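Local coordinates for protein AlkD2 (Streptococcus mutans, PDB 6M9M) that binds inosine-5'-monophosphate and belongs to the HEAT-like repeat family of DNA glycosylases, although its own cellular function is unknown, at residues 29-34 with 62-67; 131-136 with 148-153; 137-140 with 145-148. One frame throughout, in Å; residues are numbered along the deposited sequence.

Interaction 1. Residues 29-34 with 62-67; sequences TDYKSN and FGYLSK
Tyr31, near the C-terminal end of helix 21-32, lays its ring over the CB methylene of Tyr64 on helix 52-65, a helix-to-helix contact within the all-helical, HEAT-like solenoid of the DNA alkylation repair family. CB of Tyr64 stands 3.5 Å from the centroid of the Tyr31 ring and only 9° off the normal, a well-centred CH-pi contact. Beyond CB the two phenols part. Their planes are inclined by 39° with centroids 5.5 Å apart, so the rings meet obliquely, and the Tyr64 phenol runs back along helix 21-32 to pack on Glu24, Ala27 and Leu28. With CG swung away from its backbone nitrogen (chi1 174°), the Tyr31 side chain reaches toward helix 52-65; within 29-34 and 62-67 the closest CA atoms are those of Tyr31 and Tyr64, 7.1 Å apart. Leu65 comes in at the rim: its CD2 methyl lies in the plane of the Tyr31 ring, 3.8 Å from CE1 of Tyr31, while the same side chain also packs on Ile39 and Lys40 of helix 36-47. The Tyr31 ring is thus touched on one face and along one edge by consecutive residues of the same helix. At its far end the phenol lies by the carbonyl of Tyr64, where Lys101 from helix 85-102 donates a hydrogen bond to that carbonyl and a weak one to the Tyr31 hydroxyl. OH of Tyr31 and O of Tyr64 are themselves 3.2 Å apart.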
ATOM      1  N   THR A  29      16.385  10.988  -2.766  1.00 17.35           N
ATOM      2  CA  THR A  29      17.506  11.917  -2.684  1.00 18.76           C
ATOM      3  C   THR A  29      17.229  13.033  -1.690  1.00 18.85           C
ATOM      4  O   THR A  29      18.074  13.359  -0.850  1.00 18.65           O
ATOM      5  CB  THR A  29      17.780  12.505  -4.069  1.00 20.64           C
ATOM      6  OG1 THR A  29      18.185  11.453  -4.951  1.00 22.74           O
ATOM      7  CG2 THR A  29      18.877  13.565  -4.007  1.00 22.16           C
ATOM      8  N   ASP A  30      16.046  13.636  -1.775  1.00 17.60           N
ATOM      9  CA  ASP A  30      15.744  14.774  -0.911  1.00 17.20           C
ATOM     10  C   ASP A  30      15.605  14.345   0.545  1.00 17.42           C
ATOM     11  O   ASP A  30      16.043  15.060   1.451  1.00 18.10           O
ATOM     12  CB  ASP A  30      14.486  15.482  -1.414  1.00 18.13           C
ATOM     13  CG  ASP A  30      14.691  16.175  -2.760  1.00 19.02           C
ATOM     14  OD1 ASP A  30      15.858  16.404  -3.156  1.00 20.13           O
ATOM     15  OD2 ASP A  30      13.677  16.502  -3.412  1.00 19.11           O
ATOM     16  N   TYR A  31      15.026  13.170   0.788  1.00 16.51           N
ATOM     17  CA  TYR A  31      14.943  12.641   2.141  1.00 16.22           C
ATOM     18  C   TYR A  31      16.325  12.427   2.749  1.00 18.35           C
ATOM     19  O   TYR A  31      16.548  12.721   3.929  1.00 18.01           O
ATOM     20  CB  TYR A  31      14.147  11.331   2.113  1.00 15.41           C
ATOM     21  CG  TYR A  31      14.132  10.627   3.439  1.00 15.39           C
ATOM     22  CD1 TYR A  31      13.341  11.091   4.476  1.00 15.32           C
ATOM     23  CD2 TYR A  31      14.923   9.505   3.660  1.00 16.41           C
ATOM     24  CE1 TYR A  31      13.330  10.461   5.697  1.00 15.88           C
ATOM     25  CE2 TYR A  31      14.924   8.873   4.896  1.00 17.21           C
ATOM     26  CZ  TYR A  31      14.113   9.343   5.907  1.00 17.16           C
ATOM     27  OH  TYR A  31      14.107   8.718   7.140  1.00 18.47           O
ATOM     28  N   LYS A  32      17.275  11.928   1.961  1.00 20.32           N
ATOM     29  CA  LYS A  32      18.576  11.578   2.516  1.00 24.99           C
ATOM     30  C   LYS A  32      19.447  12.791   2.786  1.00 26.66           C
ATOM     31  O   LYS A  32      20.358  12.706   3.619  1.00 27.48           O
ATOM     32  CB  LYS A  32      19.304  10.616   1.573  1.00 29.13           C
ATOM     33  CG  LYS A  32      18.671   9.239   1.525  1.00 34.85           C
ATOM     34  CD  LYS A  32      19.317   8.350   0.473  1.00 41.67           C
ATOM     35  CE  LYS A  32      20.586   7.697   0.995  1.00 45.94           C
ATOM     36  NZ  LYS A  32      21.165   6.764  -0.010  1.00 50.09           N
ATOM     37  N   SER A  33      19.196  13.912   2.118  1.00 27.23           N
ATOM     38  CA  SER A  33      20.123  15.034   2.139  1.00 29.33           C
ATOM     39  C   SER A  33      19.654  16.196   3.003  1.00 26.99           C
ATOM     40  O   SER A  33      20.299  17.249   3.005  1.00 27.83           O
ATOM     41  CB  SER A  33      20.382  15.523   0.713  1.00 33.17           C
ATOM     42  OG  SER A  33      19.197  16.070   0.153  1.00 39.02           O
ATOM     43  N   ASN A  34      18.563  16.040   3.739  1.00 24.29           N
ATOM     44  CA  ASN A  34      18.056  17.124   4.559  1.00 21.56           C
ATOM     45  C   ASN A  34      17.507  16.571   5.864  1.00 18.61           C
ATOM     46  O   ASN A  34      17.106  15.408   5.951  1.00 18.64           O
ATOM     47  CB  ASN A  34      16.927  17.876   3.840  1.00 23.30           C
ATOM     48  CG  ASN A  34      17.376  18.492   2.538  1.00 24.62           C
ATOM     49  OD1 ASN A  34      17.923  19.590   2.523  1.00 25.90           O
ATOM     50  ND2 ASN A  34      17.158  17.785   1.434  1.00 24.47           N
ATOM     51  N   PHE A  62       6.406  10.876   2.517  1.00  9.77           N
ATOM     52  CA  PHE A  62       5.684  10.436   3.701  1.00  8.97           C
ATOM     53  C   PHE A  62       6.123   9.025   4.098  1.00  9.02           C
ATOM     54  O   PHE A  62       6.342   8.741   5.275  1.00 10.42           O
ATOM     55  CB  PHE A  62       4.164  10.442   3.478  1.00  9.64           C
ATOM     56  CG  PHE A  62       3.526  11.815   3.352  1.00  9.58           C
ATOM     57  CD1 PHE A  62       3.978  12.928   4.072  1.00  9.74           C
ATOM     58  CD2 PHE A  62       2.417  11.980   2.530  1.00  9.72           C
ATOM     59  CE1 PHE A  62       3.325  14.170   3.948  1.00 10.54           C
ATOM     60  CE2 PHE A  62       1.792  13.200   2.398  1.00  9.74           C
ATOM     61  CZ  PHE A  62       2.244  14.298   3.097  1.00 10.16           C
ATOM     62  N   GLY A  63       6.237   8.116   3.118  1.00  9.00           N
ATOM     63  CA  GLY A  63       6.725   6.783   3.416  1.00 10.05           C
ATOM     64  C   GLY A  63       8.068   6.782   4.118  1.00  9.53           C
ATOM     65  O   GLY A  63       8.275   6.075   5.112  1.00  9.98           O
ATOM     66  N   TYR A  64       9.017   7.574   3.606  0.97  9.87           N
ATOM     67  CA  TYR A  64      10.332   7.629   4.238  0.97 11.01           C
ATOM     68  C   TYR A  64      10.277   8.236   5.640  0.97 11.13           C
ATOM     69  O   TYR A  64      11.120   7.915   6.485  0.97 12.15           O
ATOM     70  CB  TYR A  64      11.319   8.411   3.362  0.97 12.05           C
ATOM     71  CG  TYR A  64      11.452   7.874   1.955  0.97 13.67           C
ATOM     72  CD1 TYR A  64      11.511   6.516   1.699  0.97 17.02           C
ATOM     73  CD2 TYR A  64      11.459   8.738   0.873  0.97 15.07           C
ATOM     74  CE1 TYR A  64      11.571   6.038   0.392  0.97 18.86           C
ATOM     75  CE2 TYR A  64      11.548   8.281  -0.416  0.97 17.17           C
ATOM     76  CZ  TYR A  64      11.601   6.941  -0.666  0.97 18.85           C
ATOM     77  OH  TYR A  64      11.664   6.526  -1.976  0.97 23.23           O
ATOM     78  N   LEU A  65       9.314   9.121   5.887  1.00 10.90           N
ATOM     79  CA  LEU A  65       9.161   9.862   7.132  1.00 10.86           C
ATOM     80  C   LEU A  65       8.216   9.195   8.125  1.00 10.24           C
ATOM     81  O   LEU A  65       7.984   9.746   9.214  1.00 11.28           O
ATOM     82  CB  LEU A  65       8.583  11.239   6.813  1.00 11.00           C
ATOM     83  CG  LEU A  65       9.456  12.218   6.043  1.00 11.89           C
ATOM     84  CD1 LEU A  65       8.544  13.311   5.495  1.00 13.39           C
ATOM     85  CD2 LEU A  65      10.562  12.791   6.920  1.00 13.33           C
ATOM     86  N   SER A  66       7.695   8.018   7.790  1.00 10.29           N
ATOM     87  CA  SER A  66       6.543   7.450   8.473  1.00 10.64           C
ATOM     88  C   SER A  66       6.830   6.898   9.863  1.00 11.78           C
ATOM     89  O   SER A  66       5.869   6.482  10.522  1.00 11.58           O
ATOM     90  CB  SER A  66       5.897   6.380   7.592  1.00 10.79           C
ATOM     91  OG  SER A  66       6.804   5.357   7.274  1.00 12.00           O
ATOM     92  N   LYS A  67       8.069   6.922  10.353  1.00 11.44           N
ATOM     93  CA  LYS A  67       8.300   6.679  11.777  1.00 12.54           C
ATOM     94  C   LYS A  67       7.576   7.708  12.639  1.00 12.35           C
ATOM     95  O   LYS A  67       7.187   7.416  13.780  1.00 14.29           O
ATOM     96  CB  LYS A  67       9.803   6.694  12.075  1.00 15.31           C
ATOM     97  CG  LYS A  67      10.204   6.455  13.516  1.00 19.85           C
ATOM     98  CD  LYS A  67      11.711   6.571  13.629  1.00 23.42           C
ATOM     99  CE  LYS A  67      12.201   6.417  15.053  1.00 26.17           C
ATOM    100  NZ  LYS A  67      13.684   6.567  15.139  1.00 27.72           N
TER

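Interaction 2. Residues 131-136 with 148-153; sequences RIWTNR and RRIADL
The indole of Trp133 and the side chain of Ile150 form the close part of this contact; the two side chains lie alongside, pointing opposite ways. The CD1 methyl of Ile150 sits over the five-membered ring of Trp133, 3.6 Å from its centroid and 3° off the normal, a CH-pi contact of nearly ideal direction. CG1 of Ile150 follows along the same face toward the six-membered ring and comes within 3.8 Å of CE2 of Trp133. An extended Ile150 chain (chi2 158°) carries the methyl this far from its own helix. The indole N-H points elsewhere, to the carbonyl of Thr127, which ties the ring to helix 120-129. In the HEAT-like array of helices, Trp133 belongs to a short 3-10 turn in the connection between helices 120-129 and 143-151, and it packs between that connection and helix 143-151. Packing is looser at the indole edge: CD of Arg149 lies near the ring plane, 4.2 Å from CZ3 of Trp133, and touches with its aliphatic part alone. Its guanidinium continues past the ring to a salt bridge with Asp112, so the charge of this buried residue is answered by a carboxylate of helix 108-115. On the solvent side the exposed Asn135 accepts a hydrogen bond from Lys175 through OD1, and Arg136 forms a salt bridge with Asp96.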
ATOM      1  N   ARG A 131       2.031  -6.914  -1.279  1.00 10.05           N
ATOM      2  CA  ARG A 131       2.201  -7.994  -2.255  1.00  9.61           C
ATOM      3  C   ARG A 131       3.635  -7.983  -2.786  1.00  9.88           C
ATOM      4  O   ARG A 131       4.200  -6.913  -3.049  1.00 10.87           O
ATOM      5  CB  ARG A 131       1.233  -7.789  -3.418  1.00 10.11           C
ATOM      6  CG  ARG A 131      -0.242  -7.972  -3.055  1.00 10.40           C
ATOM      7  CD  ARG A 131      -1.147  -7.693  -4.250  1.00 11.27           C
ATOM      8  NE  ARG A 131      -0.904  -8.682  -5.290  1.00 11.82           N
ATOM      9  CZ  ARG A 131      -1.338  -8.585  -6.532  1.00 13.26           C
ATOM     10  NH1 ARG A 131      -2.070  -7.541  -6.891  1.00 14.94           N
ATOM     11  NH2 ARG A 131      -1.053  -9.542  -7.400  1.00 14.45           N
ATOM     12  N   ILE A 132       4.251  -9.160  -2.942  1.00 10.13           N
ATOM     13  CA  ILE A 132       3.766 -10.478  -2.528  1.00 10.10           C
ATOM     14  C   ILE A 132       4.028 -10.646  -1.035  1.00  9.48           C
ATOM     15  O   ILE A 132       5.172 -10.524  -0.582  1.00  9.70           O
ATOM     16  CB  ILE A 132       4.495 -11.563  -3.359  1.00 10.32           C
ATOM     17  CG1 ILE A 132       4.145 -11.384  -4.836  1.00 11.28           C
ATOM     18  CG2 ILE A 132       4.159 -12.935  -2.819  1.00 11.57           C
ATOM     19  CD1 ILE A 132       4.980 -12.233  -5.808  1.00 11.79           C
ATOM     20  N   TRP A 133       2.984 -10.905  -0.245  1.00  9.69           N
ATOM     21  CA  TRP A 133       3.132 -10.800   1.205  1.00  9.66           C
ATOM     22  C   TRP A 133       4.185 -11.776   1.721  1.00  9.92           C
ATOM     23  O   TRP A 133       4.982 -11.430   2.593  1.00 10.18           O
ATOM     24  CB  TRP A 133       1.819 -11.075   1.924  1.00 10.20           C
ATOM     25  CG  TRP A 133       0.788  -9.987   1.966  1.00  9.75           C
ATOM     26  CD1 TRP A 133       0.223  -9.314   0.910  1.00  9.79           C
ATOM     27  CD2 TRP A 133       0.146  -9.496   3.145  1.00  9.78           C
ATOM     28  NE1 TRP A 133      -0.736  -8.430   1.372  1.00 10.04           N
ATOM     29  CE2 TRP A 133      -0.783  -8.515   2.743  1.00  9.86           C
ATOM     30  CE3 TRP A 133       0.273  -9.785   4.507  1.00 10.49           C
ATOM     31  CZ2 TRP A 133      -1.584  -7.840   3.647  1.00 10.99           C
ATOM     32  CZ3 TRP A 133      -0.522  -9.106   5.406  1.00 11.16           C
ATOM     33  CH2 TRP A 133      -1.442  -8.143   4.966  1.00 11.64           C
ATOM     34  N   THR A 134       4.197 -13.000   1.196  1.00 11.07           N
ATOM     35  CA  THR A 134       5.090 -14.044   1.680  1.00 12.42           C
ATOM     36  C   THR A 134       6.509 -13.926   1.132  1.00 13.55           C
ATOM     37  O   THR A 134       7.335 -14.779   1.446  1.00 15.15           O
ATOM     38  CB  THR A 134       4.474 -15.411   1.403  1.00 13.98           C
ATOM     39  OG1 THR A 134       3.996 -15.462   0.056  1.00 14.69           O
ATOM     40  CG2 THR A 134       3.321 -15.666   2.345  1.00 14.81           C
ATOM     41  N   ASN A 135       6.815 -12.883   0.361  1.00 13.07           N
ATOM     42  CA  ASN A 135       8.194 -12.494   0.092  1.00 13.84           C
ATOM     43  C   ASN A 135       8.758 -11.535   1.137  1.00 14.81           C
ATOM     44  O   ASN A 135       9.953 -11.246   1.113  1.00 18.71           O
ATOM     45  CB  ASN A 135       8.312 -11.846  -1.290  1.00 13.73           C
ATOM     46  CG  ASN A 135       8.241 -12.848  -2.414  1.00 13.99           C
ATOM     47  OD1 ASN A 135       8.307 -14.049  -2.197  1.00 16.38           O
ATOM     48  ND2 ASN A 135       8.115 -12.353  -3.623  1.00 12.33           N
ATOM     49  N   ARG A 136       7.954 -11.040   2.026  0.94 13.01           N
ATOM     50  CA  ARG A 136       8.481 -10.134   3.036  0.94 13.38           C
ATOM     51  C   ARG A 136       8.870 -10.893   4.288  0.94 13.83           C
ATOM     52  O   ARG A 136       8.314 -11.954   4.576  0.94 13.78           O
ATOM     53  CB  ARG A 136       7.446  -9.080   3.369  0.94 14.03           C
ATOM     54  CG  ARG A 136       7.426  -8.064   2.216  0.94 16.80           C
ATOM     55  CD  ARG A 136       6.139  -7.534   1.969  0.94 17.19           C
ATOM     56  NE  ARG A 136       6.221  -6.449   0.991  0.94 14.01           N
ATOM     57  CZ  ARG A 136       6.352  -6.602  -0.317  0.94 12.10           C
ATOM     58  NH1 ARG A 136       6.467  -7.821  -0.846  0.94 10.59           N
ATOM     59  NH2 ARG A 136       6.334  -5.536  -1.106  0.94 12.87           N
ATOM     60  N   ARG A 148      -4.339 -15.486   6.638  0.99 12.95           N
ATOM     61  CA  ARG A 148      -5.485 -15.205   7.500  1.00 14.24           C
ATOM     62  C   ARG A 148      -5.891 -13.741   7.406  1.00 12.70           C
ATOM     63  O   ARG A 148      -7.085 -13.413   7.338  1.00 13.38           O
ATOM     64  CB  ARG A 148      -5.173 -15.569   8.957  1.00 17.31           C
ATOM     65  CG  ARG A 148      -6.319 -15.277   9.917  1.00 21.63           C
ATOM     66  CD  ARG A 148      -5.946 -15.494  11.374  0.60 25.39           C
ATOM     67  NE  ARG A 148      -5.231 -14.354  11.949  0.65 28.59           N
ATOM     68  CZ  ARG A 148      -3.938 -14.348  12.268  0.66 30.66           C
ATOM     69  NH1 ARG A 148      -3.185 -15.423  12.077  0.73 30.98           N
ATOM     70  NH2 ARG A 148      -3.396 -13.258  12.792  0.74 31.63           N
ATOM     71  N   ARG A 149      -4.909 -12.843   7.404  1.00 11.53           N
ATOM     72  CA  ARG A 149      -5.203 -11.417   7.386  1.00 11.09           C
ATOM     73  C   ARG A 149      -5.852 -11.002   6.074  1.00 11.19           C
ATOM     74  O   ARG A 149      -6.787 -10.200   6.068  1.00 12.24           O
ATOM     75  CB  ARG A 149      -3.917 -10.617   7.601  1.00 11.05           C
ATOM     76  CG  ARG A 149      -3.486 -10.580   9.047  1.00 12.07           C
ATOM     77  CD  ARG A 149      -2.167  -9.799   9.225  1.00 12.65           C
ATOM     78  NE  ARG A 149      -1.979  -9.487  10.629  1.00 13.66           N
ATOM     79  CZ  ARG A 149      -1.459 -10.324  11.517  1.00 14.02           C
ATOM     80  NH1 ARG A 149      -0.995 -11.507  11.124  1.00 14.15           N
ATOM     81  NH2 ARG A 149      -1.398  -9.961  12.791  1.00 15.19           N
ATOM     82  N   ILE A 150      -5.356 -11.530   4.960  1.00 11.42           N
ATOM     83  CA  ILE A 150      -5.904 -11.188   3.655  1.00 11.27           C
ATOM     84  C   ILE A 150      -7.303 -11.771   3.508  1.00 10.01           C
ATOM     85  O   ILE A 150      -8.247 -11.094   3.070  1.00 10.77           O
ATOM     86  CB  ILE A 150      -4.968 -11.693   2.543  1.00 10.72           C
ATOM     87  CG1 ILE A 150      -3.613 -11.001   2.597  1.00 11.36           C
ATOM     88  CG2 ILE A 150      -5.617 -11.477   1.179  1.00 11.73           C
ATOM     89  CD1 ILE A 150      -2.501 -11.790   1.901  1.00 12.29           C
ATOM     90  N   ALA A 151      -7.464 -13.047   3.880  1.00 11.54           N
ATOM     91  CA  ALA A 151      -8.742 -13.733   3.690  1.00 11.04           C
ATOM     92  C   ALA A 151      -9.849 -13.113   4.535  1.00 11.20           C
ATOM     93  O   ALA A 151     -11.024 -13.229   4.168  1.00 12.27           O
ATOM     94  CB  ALA A 151      -8.583 -15.222   4.011  1.00 12.70           C
ATOM     95  N   ASP A 152      -9.501 -12.432   5.636  1.00 11.34           N
ATOM     96  CA  ASP A 152     -10.505 -11.739   6.420  1.00 13.12           C
ATOM     97  C   ASP A 152     -11.244 -10.672   5.620  1.00 12.16           C
ATOM     98  O   ASP A 152     -12.334 -10.251   6.024  1.00 15.16           O
ATOM     99  CB  ASP A 152      -9.888 -11.037   7.633  1.00 17.73           C
ATOM    100  CG  ASP A 152      -9.490 -11.978   8.749  1.00 24.32           C
ATOM    101  OD1 ASP A 152     -10.091 -13.061   8.872  1.00 26.18           O
ATOM    102  OD2 ASP A 152      -8.589 -11.591   9.541  1.00 27.04           O
ATOM    103  N   LEU A 153     -10.654 -10.179   4.530  1.00 10.58           N
ATOM    104  CA  LEU A 153     -11.265  -9.155   3.700  1.00  9.37           C
ATOM    105  C   LEU A 153     -11.989  -9.722   2.485  1.00  9.68           C
ATOM    106  O   LEU A 153     -12.371  -8.961   1.584  1.00 10.60           O
ATOM    107  CB  LEU A 153     -10.229  -8.104   3.292  1.00  9.89           C
ATOM    108  CG  LEU A 153      -9.890  -7.037   4.335  1.00 10.73           C
ATOM    109  CD1 LEU A 153      -9.230  -7.598   5.571  1.00 14.78           C
ATOM    110  CD2 LEU A 153      -9.019  -5.959   3.706  1.00 11.59           C
TER

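Interaction 3. Residues 137-140 with 145-148; sequences PYFK and EAIR
Glu145, in the first turns of helix 143-151, folds its side chain against Tyr138, packing the loop onto the helix it leads into, within the HEAT-like solenoid. Its CB lies 3.9 Å from CE2 of Tyr138, approaching the phenol obliquely. The next carbon makes the closest approach, with CG of Glu145 3.5 Å from OH of Tyr138. Here the chain bends (chi2 -68°), and CD, still 3.9 Å from OH of Tyr138, turns its carboxylate away; ring and carboxylate planes are 51° apart. The tip is engaged by arginines of its own helix. OE1 receives NH2 of Arg148 at 3.0 Å in a salt bridge, on the syn side but 29° out of the carboxylate plane, and NH1 of Arg148 gives a second, weak hydrogen bond to the same oxygen. Arg149, one residue farther along, also forms a salt bridge to OE1, so two guanidinium groups share this oxygen, which would probably favour the charged form of the acid. Tyr138 therefore covers the aliphatic stem of Glu145, leaving its polar end to the helix. The next residue, Phe139, packs on the backbone of the same turn. Its CE1 is 3.8 Å from the carbonyl O of Glu145, and the ring is buried, meeting Trp133 edge-to-face and packing on Leu108 and Ile111 of helix 108-115. Ala146 supplies the apolar end of the contact, its CB methyl lying 3.7 Å from CD1 of Phe139.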
ATOM      1  N   PRO A 137       9.834 -10.348   5.021  1.00 14.37           N
ATOM      2  CA  PRO A 137      10.168 -10.916   6.332  1.00 14.56           C
ATOM      3  C   PRO A 137       8.928 -11.090   7.203  1.00 13.34           C
ATOM      4  O   PRO A 137       7.927 -10.379   7.069  1.00 12.73           O
ATOM      5  CB  PRO A 137      11.149  -9.896   6.926  1.00 16.34           C
ATOM      6  CG  PRO A 137      11.760  -9.213   5.716  1.00 17.11           C
ATOM      7  CD  PRO A 137      10.656  -9.167   4.692  1.00 15.34           C
ATOM      8  N   TYR A 138       9.026 -12.062   8.110  1.00 13.90           N
ATOM      9  CA  TYR A 138       7.970 -12.492   9.013  1.00 13.31           C
ATOM     10  C   TYR A 138       6.909 -13.308   8.276  1.00 12.84           C
ATOM     11  O   TYR A 138       6.665 -14.472   8.617  1.00 13.67           O
ATOM     12  CB  TYR A 138       7.329 -11.349   9.800  1.00 13.99           C
ATOM     13  CG  TYR A 138       6.300 -11.911  10.758  1.00 13.93           C
ATOM     14  CD1 TYR A 138       6.693 -12.603  11.897  1.00 14.69           C
ATOM     15  CD2 TYR A 138       4.935 -11.783  10.505  1.00 14.32           C
ATOM     16  CE1 TYR A 138       5.773 -13.138  12.754  1.00 16.00           C
ATOM     17  CE2 TYR A 138       4.003 -12.318  11.358  1.00 14.74           C
ATOM     18  CZ  TYR A 138       4.431 -13.000  12.484  1.00 16.34           C
ATOM     19  OH  TYR A 138       3.528 -13.541  13.365  1.00 18.82           O
ATOM     20  N   PHE A 139       6.275 -12.721   7.263  1.00 11.95           N
ATOM     21  CA  PHE A 139       5.279 -13.475   6.498  1.00 11.73           C
ATOM     22  C   PHE A 139       5.898 -14.645   5.740  1.00 13.70           C
ATOM     23  O   PHE A 139       5.244 -15.684   5.559  1.00 15.31           O
ATOM     24  CB  PHE A 139       4.517 -12.533   5.573  1.00 11.36           C
ATOM     25  CG  PHE A 139       3.727 -11.494   6.315  1.00 10.59           C
ATOM     26  CD1 PHE A 139       2.711 -11.873   7.173  1.00 10.98           C
ATOM     27  CD2 PHE A 139       4.026 -10.152   6.203  1.00 10.99           C
ATOM     28  CE1 PHE A 139       2.000 -10.927   7.896  1.00 11.56           C
ATOM     29  CE2 PHE A 139       3.319  -9.207   6.916  1.00 11.44           C
ATOM     30  CZ  PHE A 139       2.308  -9.597   7.753  1.00 11.84           C
ATOM     31  N   LYS A 140       7.148 -14.509   5.293  1.00 15.11           N
ATOM     32  CA  LYS A 140       7.798 -15.598   4.577  1.00 17.46           C
ATOM     33  C   LYS A 140       7.928 -16.821   5.474  1.00 17.75           C
ATOM     34  O   LYS A 140       7.739 -17.958   5.025  1.00 19.55           O
ATOM     35  CB  LYS A 140       9.171 -15.142   4.085  1.00 20.43           C
ATOM     36  CG  LYS A 140      10.001 -16.251   3.467  1.00 25.31           C
ATOM     37  CD  LYS A 140      11.180 -15.713   2.659  1.00 30.67           C
ATOM     38  CE  LYS A 140      12.105 -14.811   3.458  1.00 35.01           C
ATOM     39  NZ  LYS A 140      11.765 -13.355   3.348  1.00 37.66           N
ATOM     40  N   GLU A 145       0.050 -16.262   8.679  1.00 15.72           N
ATOM     41  CA  GLU A 145      -0.225 -14.935   9.228  1.00 15.15           C
ATOM     42  C   GLU A 145      -0.556 -13.924   8.139  1.00 14.11           C
ATOM     43  O   GLU A 145      -1.229 -12.924   8.423  1.00 14.10           O
ATOM     44  CB  GLU A 145       0.952 -14.435  10.061  1.00 15.98           C
ATOM     45  CG  GLU A 145       1.224 -15.229  11.325  1.00 19.25           C
ATOM     46  CD  GLU A 145       0.135 -15.101  12.375  1.00 23.24           C
ATOM     47  OE1 GLU A 145      -0.512 -14.039  12.470  1.00 24.07           O
ATOM     48  OE2 GLU A 145      -0.069 -16.077  13.126  1.00 26.80           O
ATOM     49  N   ALA A 146      -0.110 -14.175   6.909  1.00 13.07           N
ATOM     50  CA  ALA A 146      -0.540 -13.386   5.764  1.00 12.08           C
ATOM     51  C   ALA A 146      -1.882 -13.879   5.252  1.00 11.76           C
ATOM     52  O   ALA A 146      -2.797 -13.086   5.038  1.00 11.62           O
ATOM     53  CB  ALA A 146       0.516 -13.459   4.664  1.00 13.52           C
ATOM     54  N   ILE A 147      -2.013 -15.192   5.041  1.00 12.28           N
ATOM     55  CA  ILE A 147      -3.240 -15.736   4.464  1.00 12.44           C
ATOM     56  C   ILE A 147      -4.446 -15.342   5.311  1.00 12.57           C
ATOM     57  O   ILE A 147      -5.484 -14.919   4.785  1.00 12.48           O
ATOM     58  CB  ILE A 147      -3.114 -17.264   4.300  1.00 13.35           C
ATOM     59  CG1 ILE A 147      -2.056 -17.592   3.241  1.00 13.65           C
ATOM     60  CG2 ILE A 147      -4.456 -17.880   3.940  1.00 14.40           C
ATOM     61  CD1 ILE A 147      -1.656 -19.058   3.210  1.00 15.40           C
ATOM     62  N   ARG A 148      -4.339 -15.486   6.638  0.99 12.95           N
ATOM     63  CA  ARG A 148      -5.485 -15.205   7.500  1.00 14.24           C
ATOM     64  C   ARG A 148      -5.891 -13.741   7.406  1.00 12.70           C
ATOM     65  O   ARG A 148      -7.085 -13.413   7.338  1.00 13.38           O
ATOM     66  CB  ARG A 148      -5.173 -15.569   8.957  1.00 17.31           C
ATOM     67  CG  ARG A 148      -6.319 -15.277   9.917  1.00 21.63           C
ATOM     68  CD  ARG A 148      -5.946 -15.494  11.374  0.60 25.39           C
ATOM     69  NE  ARG A 148      -5.231 -14.354  11.949  0.65 28.59           N
ATOM     70  CZ  ARG A 148      -3.938 -14.348  12.268  0.66 30.66           C
ATOM     71  NH1 ARG A 148      -3.185 -15.423  12.077  0.73 30.98           N
ATOM     72  NH2 ARG A 148      -3.396 -13.258  12.792  0.74 31.63           N
TER

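Interactions 2 and 3 are neighbours, with centres about 6 Å apart, and both set the connection between helices 120-129 and 143-151 against the latter helix. Interaction 1 stands alone, its centre about 27 Å from either, joining helices 21-32 and 52-65 nearer the N-terminus. Interaction 2 is buried throughout and interaction 1 largely so, with only Tyr31 partly exposed, while interaction 3 grades from buried Phe139 and Ala146 to partly exposed Tyr138 and Glu145. Aliphatic groups over aromatic faces carry interactions 1 and 2; in interaction 3 the rings are met obliquely, and Glu145 is bridged to arginines of its own helix. Interactions 2 and 3 share Arg148 and touch where CE3 of Trp133 lies 3.7 Å from CB of Ala146.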